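Local coordinates for cytochrome c2 iso-2 (Rhodospirillum centenum, PDB 1JDL), which carries electrons through a covalently bound heme c, donating them to the oxidised bacteriochlorophyll of the photosynthetic apparatus, and may also serve respiration, at residues L61-E66 against N76-K81; A70-P75 against F100-E105. All blocks are in the same frame, centred on the assembly; numbering follows the deposited sequence.

Cytochrome c illustrates how short helices and loops can be wrapped round a heme so that many contacts, including both of these, touch it, and the two do so in different ways. Contact 1 is a buried, wholly apolar meeting without a hydrogen bond between its segments; its polar element is the bond from Trp63 to a heme propionate. Contact 2 buries about twice the surface but is only partly enclosed: its leucines are accompanied by a backbone hydrogen bond and by a lysine and an aspartate of opposite charge, too far apart for a salt bridge. Both draw on helix 65-71, and they touch where the Tyr71 ring lies against Trp63 and Ala70 against Phe78.

Contact 1: residues L61-E66 against N76-K81; sequences LHWTPE and NAFLRK. With HEM (protoporphyrin IX containing Fe), chain B.
Leu61 sets both of its methyl groups against side chains of helix 75-85, and the close-packed part of this contact grows from that fork. Its CG lies anti to the backbone N (chi1 179°), which sends the branch across to the helix: CD1 meets the rim of the Phe78 ring at CE2, 3.9 Å away and near the ring plane, while CD2 sits between that same CE2 and CD2 of Leu79, the latter at 3.7 Å, the two leucines crossing at about a right angle. Trp63 also meets Phe78 CE2, through CZ3 at 4.0 Å, so this one ring atom touches both Leu61 and Trp63; the Trp63 and Phe78 side chains slide past each other in opposite directions. Leu79 reaches the indole less closely, its CD2 being 4.5 Å from CH2 of Trp63. This cluster belongs to the cytochrome c fold, in which the loop before helix 65-71 backs onto the heme's propionate side. Here Trp63, at the centre of an inverse gamma turn, is held at two places: the heme methyl CMA lies 4.2 Å above one face of the indole, and NE1 donates in the ring plane to propionate O1A, 2.9 Å away with an N-H...O angle of 159°. The bond gives the buried N-H its partner and, together with the methyl against the face, helps fix the indole's rotation. Ile52 and Ala56 of helix 51-58 close round Leu79. Phe78, partly exposed, marks the passage to the solvent side, where Thr64, Glu66, Ala77 and Lys81 do not reach the opposite segment: Thr64 OG1 accepts from Asn67 N, and Lys81 NZ forms a salt bridge with Asp85.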
ATOM      1  N   LEU A  61      -9.569   1.597   6.586  1.00 16.64           N
ATOM      2  CA  LEU A  61      -8.481   0.786   6.054  1.00 15.97           C
ATOM      3  C   LEU A  61      -7.112   1.092   6.661  1.00 16.51           C
ATOM      4  O   LEU A  61      -6.629   2.226   6.608  1.00 17.28           O
ATOM      5  CB  LEU A  61      -8.404   0.928   4.528  1.00 15.64           C
ATOM      6  CG  LEU A  61      -7.282   0.134   3.849  1.00 16.58           C
ATOM      7  CD1 LEU A  61      -7.453  -1.364   4.112  1.00 18.06           C
ATOM      8  CD2 LEU A  61      -7.290   0.433   2.354  1.00 17.39           C
ATOM      9  N   HIS A  62      -6.506   0.068   7.252  1.00 15.74           N
ATOM     10  CA  HIS A  62      -5.173   0.167   7.838  1.00 17.23           C
ATOM     11  C   HIS A  62      -4.358  -0.884   7.106  1.00 17.11           C
ATOM     12  O   HIS A  62      -4.883  -1.950   6.762  1.00 17.95           O
ATOM     13  CB  HIS A  62      -5.236  -0.115   9.340  1.00 18.29           C
ATOM     14  CG  HIS A  62      -5.945   0.954  10.109  1.00 19.80           C
ATOM     15  ND1 HIS A  62      -5.278   1.923  10.827  1.00 22.20           N
ATOM     16  CD2 HIS A  62      -7.260   1.256  10.201  1.00 20.91           C
ATOM     17  CE1 HIS A  62      -6.155   2.779  11.326  1.00 19.22           C
ATOM     18  NE2 HIS A  62      -7.365   2.396  10.959  1.00 22.73           N
ATOM     19  N   TRP A  63      -3.087  -0.590   6.849  1.00 15.40           N
ATOM     20  CA  TRP A  63      -2.256  -1.529   6.112  1.00 17.27           C
ATOM     21  C   TRP A  63      -1.648  -2.675   6.905  1.00 18.02           C
ATOM     22  O   TRP A  63      -0.434  -2.722   7.137  1.00 19.58           O
ATOM     23  CB  TRP A  63      -1.162  -0.778   5.353  1.00 17.37           C
ATOM     24  CG  TRP A  63      -1.720   0.063   4.243  1.00 15.08           C
ATOM     25  CD1 TRP A  63      -1.625   1.417   4.112  1.00 16.10           C
ATOM     26  CD2 TRP A  63      -2.498  -0.396   3.129  1.00 15.38           C
ATOM     27  NE1 TRP A  63      -2.297   1.833   2.986  1.00 14.68           N
ATOM     28  CE2 TRP A  63      -2.841   0.741   2.363  1.00 14.65           C
ATOM     29  CE3 TRP A  63      -2.939  -1.659   2.705  1.00 15.71           C
ATOM     30  CZ2 TRP A  63      -3.609   0.656   1.191  1.00 14.71           C
ATOM     31  CZ3 TRP A  63      -3.705  -1.747   1.537  1.00 16.57           C
ATOM     32  CH2 TRP A  63      -4.031  -0.591   0.796  1.00 15.69           C
ATOM     33  N   THR A  64      -2.504  -3.597   7.323  1.00 18.64           N
ATOM     34  CA  THR A  64      -2.047  -4.779   8.032  1.00 20.04           C
ATOM     35  C   THR A  64      -1.330  -5.613   6.969  1.00 20.94           C
ATOM     36  O   THR A  64      -1.557  -5.431   5.772  1.00 20.60           O
ATOM     37  CB  THR A  64      -3.224  -5.595   8.575  1.00 21.42           C
ATOM     38  OG1 THR A  64      -4.084  -5.969   7.491  1.00 21.62           O
ATOM     39  CG2 THR A  64      -4.010  -4.778   9.587  1.00 22.30           C
ATOM     40  N   PRO A  65      -0.446  -6.527   7.383  1.00 21.71           N
ATOM     41  CA  PRO A  65       0.239  -7.327   6.363  1.00 22.44           C
ATOM     42  C   PRO A  65      -0.725  -8.043   5.415  1.00 22.00           C
ATOM     43  O   PRO A  65      -0.477  -8.117   4.204  1.00 21.16           O
ATOM     44  CB  PRO A  65       1.092  -8.291   7.192  1.00 24.20           C
ATOM     45  CG  PRO A  65       0.381  -8.346   8.526  1.00 26.52           C
ATOM     46  CD  PRO A  65      -0.020  -6.913   8.737  1.00 22.88           C
ATOM     47  N   GLU A  66      -1.826  -8.552   5.962  1.00 21.77           N
ATOM     48  CA  GLU A  66      -2.829  -9.263   5.168  1.00 23.42           C
ATOM     49  C   GLU A  66      -3.459  -8.360   4.115  1.00 22.29           C
ATOM     50  O   GLU A  66      -3.675  -8.777   2.975  1.00 21.33           O
ATOM     51  CB  GLU A  66      -3.940  -9.819   6.068  1.00 27.06           C
ATOM     52  CG  GLU A  66      -3.513 -10.943   7.002  1.00 33.05           C
ATOM     53  CD  GLU A  66      -2.433 -10.521   7.982  1.00 36.41           C
ATOM     54  OE1 GLU A  66      -2.631  -9.512   8.697  1.00 36.26           O
ATOM     55  OE2 GLU A  66      -1.388 -11.207   8.042  1.00 40.64           O
ATOM     56  N   ASN A  76      -6.726  -1.046  -7.408  1.00 19.59           N
ATOM     57  CA  ASN A  76      -8.071  -0.513  -7.611  1.00 21.11           C
ATOM     58  C   ASN A  76      -9.169  -1.457  -7.142  1.00 21.06           C
ATOM     59  O   ASN A  76     -10.099  -1.044  -6.442  1.00 20.10           O
ATOM     60  CB  ASN A  76      -8.290  -0.188  -9.088  1.00 24.77           C
ATOM     61  CG  ASN A  76      -7.749   1.169  -9.468  1.00 28.76           C
ATOM     62  OD1 ASN A  76      -6.988   1.303 -10.430  1.00 33.89           O
ATOM     63  ND2 ASN A  76      -8.149   2.192  -8.720  1.00 28.10           N
ATOM     64  N   ALA A  77      -9.063  -2.724  -7.530  1.00 20.39           N
ATOM     65  CA  ALA A  77     -10.063  -3.715  -7.152  1.00 19.97           C
ATOM     66  C   ALA A  77     -10.192  -3.828  -5.642  1.00 19.49           C
ATOM     67  O   ALA A  77     -11.301  -3.880  -5.113  1.00 20.78           O
ATOM     68  CB  ALA A  77      -9.710  -5.071  -7.751  1.00 21.47           C
ATOM     69  N   PHE A  78      -9.058  -3.855  -4.948  1.00 18.25           N
ATOM     70  CA  PHE A  78      -9.069  -3.969  -3.495  1.00 18.56           C
ATOM     71  C   PHE A  78      -9.735  -2.772  -2.822  1.00 18.05           C
ATOM     72  O   PHE A  78     -10.594  -2.934  -1.956  1.00 18.06           O
ATOM     73  CB  PHE A  78      -7.642  -4.110  -2.960  1.00 19.36           C
ATOM     74  CG  PHE A  78      -7.571  -4.232  -1.463  1.00 20.00           C
ATOM     75  CD1 PHE A  78      -7.772  -5.461  -0.839  1.00 21.66           C
ATOM     76  CD2 PHE A  78      -7.345  -3.107  -0.674  1.00 21.06           C
ATOM     77  CE1 PHE A  78      -7.748  -5.568   0.554  1.00 23.84           C
ATOM     78  CE2 PHE A  78      -7.319  -3.201   0.719  1.00 20.27           C
ATOM     79  CZ  PHE A  78      -7.521  -4.433   1.334  1.00 23.33           C
ATOM     80  N   LEU A  79      -9.327  -1.572  -3.215  1.00 16.92           N
ATOM     81  CA  LEU A  79      -9.872  -0.352  -2.637  1.00 16.81           C
ATOM     82  C   LEU A  79     -11.361  -0.165  -2.896  1.00 17.46           C
ATOM     83  O   LEU A  79     -12.102   0.254  -2.007  1.00 18.58           O
ATOM     84  CB  LEU A  79      -9.101   0.856  -3.163  1.00 16.31           C
ATOM     85  CG  LEU A  79      -7.645   0.956  -2.709  1.00 17.30           C
ATOM     86  CD1 LEU A  79      -6.952   2.088  -3.455  1.00 17.33           C
ATOM     87  CD2 LEU A  79      -7.596   1.190  -1.208  1.00 18.31           C
ATOM     88  N   ARG A  80     -11.802  -0.468  -4.112  1.00 17.35           N
ATOM     89  CA  ARG A  80     -13.212  -0.329  -4.449  1.00 18.95           C
ATOM     90  C   ARG A  80     -14.070  -1.287  -3.635  1.00 19.47           C
ATOM     91  O   ARG A  80     -15.137  -0.911  -3.143  1.00 19.69           O
ATOM     92  CB  ARG A  80     -13.418  -0.569  -5.946  1.00 21.80           C
ATOM     93  CG  ARG A  80     -12.951   0.601  -6.795  1.00 22.75           C
ATOM     94  CD  ARG A  80     -13.004   0.300  -8.286  1.00 29.48           C
ATOM     95  NE  ARG A  80     -12.613   1.469  -9.072  1.00 32.29           N
ATOM     96  CZ  ARG A  80     -12.180   1.424 -10.329  1.00 34.43           C
ATOM     97  NH1 ARG A  80     -12.073   0.260 -10.957  1.00 35.24           N
ATOM     98  NH2 ARG A  80     -11.852   2.546 -10.959  1.00 34.22           N
ATOM     99  N   LYS A  81     -13.601  -2.521  -3.479  1.00 20.04           N
ATOM    100  CA  LYS A  81     -14.348  -3.508  -2.709  1.00 21.92           C
ATOM    101  C   LYS A  81     -14.381  -3.138  -1.235  1.00 21.21           C
ATOM    102  O   LYS A  81     -15.402  -3.310  -0.570  1.00 22.28           O
ATOM    103  CB  LYS A  81     -13.735  -4.899  -2.873  1.00 22.99           C
ATOM    104  CG  LYS A  81     -14.385  -5.952  -1.989  1.00 26.72           C
ATOM    105  CD  LYS A  81     -13.741  -7.315  -2.160  1.00 30.37           C
ATOM    106  CE  LYS A  81     -14.289  -8.299  -1.135  1.00 32.80           C
ATOM    107  NZ  LYS A  81     -15.780  -8.344  -1.163  1.00 33.21           N
TER
HETATM  108  CHA HEM B 500       0.454   3.789  -2.812  1.00 13.26           C
HETATM  109  CHB HEM B 500       2.842  -0.311  -1.947  1.00 14.12           C
HETATM  110  CHC HEM B 500       4.920   0.009  -6.298  1.00 16.13           C
HETATM  111  CHD HEM B 500       2.962   4.340  -6.899  1.00 14.64           C
HETATM  112  C1A HEM B 500       0.883   2.602  -2.215  1.00 14.19           C
HETATM  113  C2A HEM B 500       0.364   2.080  -0.973  1.00 12.43           C
HETATM  114  C3A HEM B 500       1.041   0.922  -0.745  1.00 12.16           C
HETATM  115  C4A HEM B 500       1.972   0.752  -1.835  1.00 14.75           C
HETATM  116  CMA HEM B 500       0.832  -0.054   0.403  1.00 14.35           C
HETATM  117  CAA HEM B 500      -0.623   2.802  -0.046  1.00 13.84           C
HETATM  118  CBA HEM B 500       0.203   3.670   0.903  1.00 13.78           C
HETATM  119  CGA HEM B 500      -0.632   4.566   1.823  1.00 15.40           C
HETATM  120  O1A HEM B 500      -1.875   4.460   1.829  1.00 15.99           O
HETATM  121  O2A HEM B 500      -0.030   5.380   2.553  1.00 16.85           O
HETATM  122  C1B HEM B 500       3.638  -0.557  -3.056  1.00 14.31           C
HETATM  123  C2B HEM B 500       4.500  -1.702  -3.209  1.00 15.13           C
HETATM  124  C3B HEM B 500       4.885  -1.701  -4.521  1.00 17.47           C
HETATM  125  C4B HEM B 500       4.491  -0.458  -5.065  1.00 14.93           C
HETATM  126  CMB HEM B 500       4.888  -2.663  -2.093  1.00 15.67           C
HETATM  127  CAB HEM B 500       5.299  -2.759  -5.357  1.00 22.68           C
HETATM  128  CBB HEM B 500       5.402  -4.238  -5.027  1.00 19.03           C
HETATM  129  C1C HEM B 500       4.532   1.189  -6.862  1.00 15.27           C
HETATM  130  C2C HEM B 500       4.974   1.677  -8.152  1.00 16.79           C
HETATM  131  C3C HEM B 500       4.283   2.808  -8.370  1.00 17.82           C
HETATM  132  C4C HEM B 500       3.622   3.143  -7.125  1.00 16.12           C
HETATM  133  CMC HEM B 500       6.030   1.035  -9.054  1.00 17.67           C
HETATM  134  CAC HEM B 500       4.032   3.490  -9.581  1.00 24.84           C
HETATM  135  CBC HEM B 500       4.625   3.279 -10.970  1.00 23.76           C
HETATM  136  C1D HEM B 500       2.168   4.610  -5.807  1.00 13.52           C
HETATM  137  C2D HEM B 500       1.356   5.796  -5.676  1.00 13.61           C
HETATM  138  C3D HEM B 500       0.581   5.619  -4.564  1.00 14.72           C
HETATM  139  C4D HEM B 500       0.958   4.314  -4.011  1.00 13.24           C
HETATM  140  CMD HEM B 500       1.308   6.992  -6.632  1.00 13.82           C
HETATM  141  CAD HEM B 500      -0.534   6.549  -4.076  1.00 14.05           C
HETATM  142  CBD HEM B 500      -1.836   6.045  -4.709  1.00 16.17           C
HETATM  143  CGD HEM B 500      -3.032   6.937  -4.444  1.00 15.36           C
HETATM  144  O1D HEM B 500      -4.123   6.616  -4.962  1.00 15.41           O
HETATM  145  O2D HEM B 500      -2.897   7.951  -3.724  1.00 16.86           O
HETATM  146  NA  HEM B 500       1.855   1.775  -2.750  1.00 13.73           N
HETATM  147  NB  HEM B 500       3.639   0.220  -4.196  1.00 14.47           N
HETATM  148  NC  HEM B 500       3.681   2.088  -6.243  1.00 14.32           N
HETATM  149  ND  HEM B 500       1.936   3.703  -4.786  1.00 13.70           N
HETATM  150 FE   HEM B 500       2.754   1.922  -4.518  1.00 14.03          FE

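Contact 2: residues A70-P75 against F100-E105; sequences AYLPDP and FKLPDE. With HEM (protoporphyrin IX containing Fe), chain B.
Leu72 and Leu102 lie side by side, pointing the same way along the border of the heme, with their CD1 atoms 4.0 Å apart. Each also touches the cofactor: Leu72 CD2 lies over the pyrrole carbon C2B, and Leu102 CD1 meets the side-chain carbon CBB at 3.4 Å. A single backbone hydrogen bond, Leu102 N to Leu72 O (2.9 Å, 169° at the hydrogen), joins the segments. This pairing lines the heme crevice of the cytochrome c fold, where the loop that brings in the axial ligand Met98 continues as residues 100-105 and is pinned against the turn Tyr71 to Asp74. Phe100 extends the wall with its ring over the methyl CMC, CG lying 3.7 Å from that carbon; chi1 of -178° swings the ring toward the heme. Pro75 CG is shared: it lies 3.5 Å from the carbonyl oxygen Phe100 O and also over one face of the Tyr71 ring, toward the rim. Lys101 instead runs extended alongside Asp74, both pointing the same way, its CD over Pro73 O and its NZ 4.0 Å from Asp74 OD2, an attraction longer than a salt bridge. Asp74 OD1 meanwhile caps the next helix at Ala77 N.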
ATOM      1  N   ALA A  70      -3.342  -8.638  -0.066  1.00 19.08           N
ATOM      2  CA  ALA A  70      -4.557  -8.711  -0.875  1.00 18.91           C
ATOM      3  C   ALA A  70      -4.692  -7.537  -1.835  1.00 19.17           C
ATOM      4  O   ALA A  70      -5.377  -7.627  -2.854  1.00 20.07           O
ATOM      5  CB  ALA A  70      -5.778  -8.773   0.030  1.00 19.97           C
ATOM      6  N   TYR A  71      -4.033  -6.438  -1.493  1.00 16.85           N
ATOM      7  CA  TYR A  71      -4.061  -5.202  -2.274  1.00 17.37           C
ATOM      8  C   TYR A  71      -3.159  -5.204  -3.509  1.00 17.56           C
ATOM      9  O   TYR A  71      -3.574  -4.798  -4.591  1.00 18.20           O
ATOM     10  CB  TYR A  71      -3.658  -4.053  -1.344  1.00 16.16           C
ATOM     11  CG  TYR A  71      -3.216  -2.753  -1.994  1.00 13.98           C
ATOM     12  CD1 TYR A  71      -4.145  -1.835  -2.482  1.00 14.32           C
ATOM     13  CD2 TYR A  71      -1.864  -2.411  -2.038  1.00 14.86           C
ATOM     14  CE1 TYR A  71      -3.737  -0.595  -2.989  1.00 14.90           C
ATOM     15  CE2 TYR A  71      -1.444  -1.186  -2.547  1.00 15.17           C
ATOM     16  CZ  TYR A  71      -2.381  -0.283  -3.013  1.00 15.38           C
ATOM     17  OH  TYR A  71      -1.961   0.942  -3.472  1.00 17.26           O
ATOM     18  N   LEU A  72      -1.928  -5.668  -3.336  1.00 18.57           N
ATOM     19  CA  LEU A  72      -0.935  -5.656  -4.409  1.00 18.46           C
ATOM     20  C   LEU A  72      -1.263  -6.246  -5.783  1.00 19.50           C
ATOM     21  O   LEU A  72      -0.792  -5.730  -6.796  1.00 18.92           O
ATOM     22  CB  LEU A  72       0.380  -6.253  -3.895  1.00 19.94           C
ATOM     23  CG  LEU A  72       1.118  -5.374  -2.876  1.00 20.81           C
ATOM     24  CD1 LEU A  72       2.339  -6.104  -2.356  1.00 20.29           C
ATOM     25  CD2 LEU A  72       1.513  -4.046  -3.517  1.00 22.58           C
ATOM     26  N   PRO A  73      -2.076  -7.314  -5.852  1.00 20.16           N
ATOM     27  CA  PRO A  73      -2.363  -7.851  -7.188  1.00 19.95           C
ATOM     28  C   PRO A  73      -3.247  -6.962  -8.068  1.00 20.76           C
ATOM     29  O   PRO A  73      -3.225  -7.072  -9.294  1.00 19.40           O
ATOM     30  CB  PRO A  73      -2.992  -9.213  -6.885  1.00 23.02           C
ATOM     31  CG  PRO A  73      -3.653  -8.999  -5.566  1.00 23.99           C
ATOM     32  CD  PRO A  73      -2.646  -8.172  -4.798  1.00 20.92           C
ATOM     33  N   ASP A  74      -4.010  -6.073  -7.441  1.00 19.26           N
ATOM     34  CA  ASP A  74      -4.899  -5.164  -8.161  1.00 20.47           C
ATOM     35  C   ASP A  74      -5.341  -4.094  -7.166  1.00 19.57           C
ATOM     36  O   ASP A  74      -6.378  -4.230  -6.516  1.00 18.60           O
ATOM     37  CB  ASP A  74      -6.132  -5.916  -8.679  1.00 22.91           C
ATOM     38  CG  ASP A  74      -6.929  -5.109  -9.693  1.00 25.73           C
ATOM     39  OD1 ASP A  74      -6.955  -3.865  -9.587  1.00 25.88           O
ATOM     40  OD2 ASP A  74      -7.543  -5.723 -10.591  1.00 27.95           O
ATOM     41  N   PRO A  75      -4.552  -3.018  -7.028  1.00 19.91           N
ATOM     42  CA  PRO A  75      -4.863  -1.925  -6.103  1.00 19.46           C
ATOM     43  C   PRO A  75      -6.291  -1.384  -6.198  1.00 19.12           C
ATOM     44  O   PRO A  75      -6.986  -1.276  -5.186  1.00 18.60           O
ATOM     45  CB  PRO A  75      -3.809  -0.877  -6.451  1.00 20.03           C
ATOM     46  CG  PRO A  75      -2.633  -1.719  -6.827  1.00 20.11           C
ATOM     47  CD  PRO A  75      -3.267  -2.779  -7.707  1.00 19.32           C
ATOM     48  N   PHE A 100       0.401   0.016 -10.870  1.00 22.45           N
ATOM     49  CA  PHE A 100       1.368  -1.068 -10.814  1.00 21.50           C
ATOM     50  C   PHE A 100       0.710  -2.223 -10.076  1.00 22.15           C
ATOM     51  O   PHE A 100      -0.047  -2.010  -9.124  1.00 23.19           O
ATOM     52  CB  PHE A 100       2.643  -0.621 -10.077  1.00 21.67           C
ATOM     53  CG  PHE A 100       3.716  -1.674 -10.024  1.00 23.22           C
ATOM     54  CD1 PHE A 100       3.774  -2.579  -8.968  1.00 25.02           C
ATOM     55  CD2 PHE A 100       4.654  -1.777 -11.048  1.00 24.52           C
ATOM     56  CE1 PHE A 100       4.750  -3.572  -8.929  1.00 26.60           C
ATOM     57  CE2 PHE A 100       5.637  -2.768 -11.021  1.00 26.03           C
ATOM     58  CZ  PHE A 100       5.683  -3.668  -9.956  1.00 26.57           C
ATOM     59  N   LYS A 101       0.977  -3.441 -10.533  1.00 22.06           N
ATOM     60  CA  LYS A 101       0.423  -4.638  -9.914  1.00 22.72           C
ATOM     61  C   LYS A 101       1.536  -5.651  -9.675  1.00 22.70           C
ATOM     62  O   LYS A 101       2.500  -5.724 -10.440  1.00 22.68           O
ATOM     63  CB  LYS A 101      -0.626  -5.287 -10.824  1.00 24.45           C
ATOM     64  CG  LYS A 101      -1.823  -4.421 -11.183  1.00 27.09           C
ATOM     65  CD  LYS A 101      -2.752  -5.186 -12.121  1.00 29.57           C
ATOM     66  CE  LYS A 101      -3.957  -4.356 -12.531  1.00 32.71           C
ATOM     67  NZ  LYS A 101      -4.820  -5.088 -13.504  1.00 37.16           N
ATOM     68  N   LEU A 102       1.389  -6.432  -8.611  1.00 22.20           N
ATOM     69  CA  LEU A 102       2.346  -7.474  -8.267  1.00 22.48           C
ATOM     70  C   LEU A 102       1.474  -8.704  -8.026  1.00 23.71           C
ATOM     71  O   LEU A 102       1.045  -8.964  -6.905  1.00 23.23           O
ATOM     72  CB  LEU A 102       3.107  -7.105  -6.987  1.00 22.86           C
ATOM     73  CG  LEU A 102       4.331  -7.947  -6.608  1.00 23.74           C
ATOM     74  CD1 LEU A 102       4.805  -7.550  -5.216  1.00 24.02           C
ATOM     75  CD2 LEU A 102       3.992  -9.429  -6.627  1.00 28.07           C
ATOM     76  N   PRO A 103       1.192  -9.476  -9.085  1.00 25.70           N
ATOM     77  CA  PRO A 103       0.357 -10.676  -8.981  1.00 27.51           C
ATOM     78  C   PRO A 103       0.906 -11.885  -8.221  1.00 27.55           C
ATOM     79  O   PRO A 103       0.163 -12.545  -7.491  1.00 29.29           O
ATOM     80  CB  PRO A 103       0.057 -11.005 -10.442  1.00 27.47           C
ATOM     81  CG  PRO A 103       1.308 -10.566 -11.133  1.00 28.77           C
ATOM     82  CD  PRO A 103       1.569  -9.225 -10.488  1.00 27.17           C
ATOM     83  N   ASP A 104       2.192 -12.178  -8.384  1.00 27.01           N
ATOM     84  CA  ASP A 104       2.788 -13.347  -7.736  1.00 28.64           C
ATOM     85  C   ASP A 104       2.658 -13.364  -6.215  1.00 28.70           C
ATOM     86  O   ASP A 104       3.117 -12.456  -5.527  1.00 27.07           O
ATOM     87  CB  ASP A 104       4.259 -13.478  -8.142  1.00 30.50           C
ATOM     88  CG  ASP A 104       4.874 -14.787  -7.684  1.00 33.70           C
ATOM     89  OD1 ASP A 104       5.305 -14.876  -6.515  1.00 35.71           O
ATOM     90  OD2 ASP A 104       4.914 -15.737  -8.493  1.00 36.93           O
ATOM     91  N   GLU A 105       2.031 -14.420  -5.701  1.00 29.32           N
ATOM     92  CA  GLU A 105       1.810 -14.577  -4.266  1.00 30.70           C
ATOM     93  C   GLU A 105       3.088 -14.590  -3.434  1.00 29.98           C
ATOM     94  O   GLU A 105       3.153 -13.951  -2.380  1.00 29.27           O
ATOM     95  CB  GLU A 105       1.014 -15.858  -3.997  1.00 33.14           C
ATOM     96  CG  GLU A 105       0.630 -16.039  -2.537  1.00 37.44           C
ATOM     97  CD  GLU A 105      -0.267 -17.238  -2.313  1.00 39.85           C
ATOM     98  OE1 GLU A 105       0.184 -18.378  -2.553  1.00 41.61           O
ATOM     99  OE2 GLU A 105      -1.427 -17.037  -1.896  1.00 41.85           O
TER
HETATM  100  CHA HEM B 500       0.454   3.789  -2.812  1.00 13.26           C
HETATM  101  CHB HEM B 500       2.842  -0.311  -1.947  1.00 14.12           C
HETATM  102  CHC HEM B 500       4.920   0.009  -6.298  1.00 16.13           C
HETATM  103  CHD HEM B 500       2.962   4.340  -6.899  1.00 14.64           C
HETATM  104  C1A HEM B 500       0.883   2.602  -2.215  1.00 14.19           C
HETATM  105  C2A HEM B 500       0.364   2.080  -0.973  1.00 12.43           C
HETATM  106  C3A HEM B 500       1.041   0.922  -0.745  1.00 12.16           C
HETATM  107  C4A HEM B 500       1.972   0.752  -1.835  1.00 14.75           C
HETATM  108  CMA HEM B 500       0.832  -0.054   0.403  1.00 14.35           C
HETATM  109  CAA HEM B 500      -0.623   2.802  -0.046  1.00 13.84           C
HETATM  110  CBA HEM B 500       0.203   3.670   0.903  1.00 13.78           C
HETATM  111  CGA HEM B 500      -0.632   4.566   1.823  1.00 15.40           C
HETATM  112  O1A HEM B 500      -1.875   4.460   1.829  1.00 15.99           O
HETATM  113  O2A HEM B 500      -0.030   5.380   2.553  1.00 16.85           O
HETATM  114  C1B HEM B 500       3.638  -0.557  -3.056  1.00 14.31           C
HETATM  115  C2B HEM B 500       4.500  -1.702  -3.209  1.00 15.13           C
HETATM  116  C3B HEM B 500       4.885  -1.701  -4.521  1.00 17.47           C
HETATM  117  C4B HEM B 500       4.491  -0.458  -5.065  1.00 14.93           C
HETATM  118  CMB HEM B 500       4.888  -2.663  -2.093  1.00 15.67           C
HETATM  119  CAB HEM B 500       5.299  -2.759  -5.357  1.00 22.68           C
HETATM  120  CBB HEM B 500       5.402  -4.238  -5.027  1.00 19.03           C
HETATM  121  C1C HEM B 500       4.532   1.189  -6.862  1.00 15.27           C
HETATM  122  C2C HEM B 500       4.974   1.677  -8.152  1.00 16.79           C
HETATM  123  C3C HEM B 500       4.283   2.808  -8.370  1.00 17.82           C
HETATM  124  C4C HEM B 500       3.622   3.143  -7.125  1.00 16.12           C
HETATM  125  CMC HEM B 500       6.030   1.035  -9.054  1.00 17.67           C
HETATM  126  CAC HEM B 500       4.032   3.490  -9.581  1.00 24.84           C
HETATM  127  CBC HEM B 500       4.625   3.279 -10.970  1.00 23.76           C
HETATM  128  C1D HEM B 500       2.168   4.610  -5.807  1.00 13.52           C
HETATM  129  C2D HEM B 500       1.356   5.796  -5.676  1.00 13.61           C
HETATM  130  C3D HEM B 500       0.581   5.619  -4.564  1.00 14.72           C
HETATM  131  C4D HEM B 500       0.958   4.314  -4.011  1.00 13.24           C
HETATM  132  CMD HEM B 500       1.308   6.992  -6.632  1.00 13.82           C
HETATM  133  CAD HEM B 500      -0.534   6.549  -4.076  1.00 14.05           C
HETATM  134  CBD HEM B 500      -1.836   6.045  -4.709  1.00 16.17           C
HETATM  135  CGD HEM B 500      -3.032   6.937  -4.444  1.00 15.36           C
HETATM  136  O1D HEM B 500      -4.123   6.616  -4.962  1.00 15.41           O
HETATM  137  O2D HEM B 500      -2.897   7.951  -3.724  1.00 16.86           O
HETATM  138  NA  HEM B 500       1.855   1.775  -2.750  1.00 13.73           N
HETATM  139  NB  HEM B 500       3.639   0.220  -4.196  1.00 14.47           N
HETATM  140  NC  HEM B 500       3.681   2.088  -6.243  1.00 14.32           N
HETATM  141  ND  HEM B 500       1.936   3.703  -4.786  1.00 13.70           N
HETATM  142 FE   HEM B 500       2.754   1.922  -4.518  1.00 14.03          FE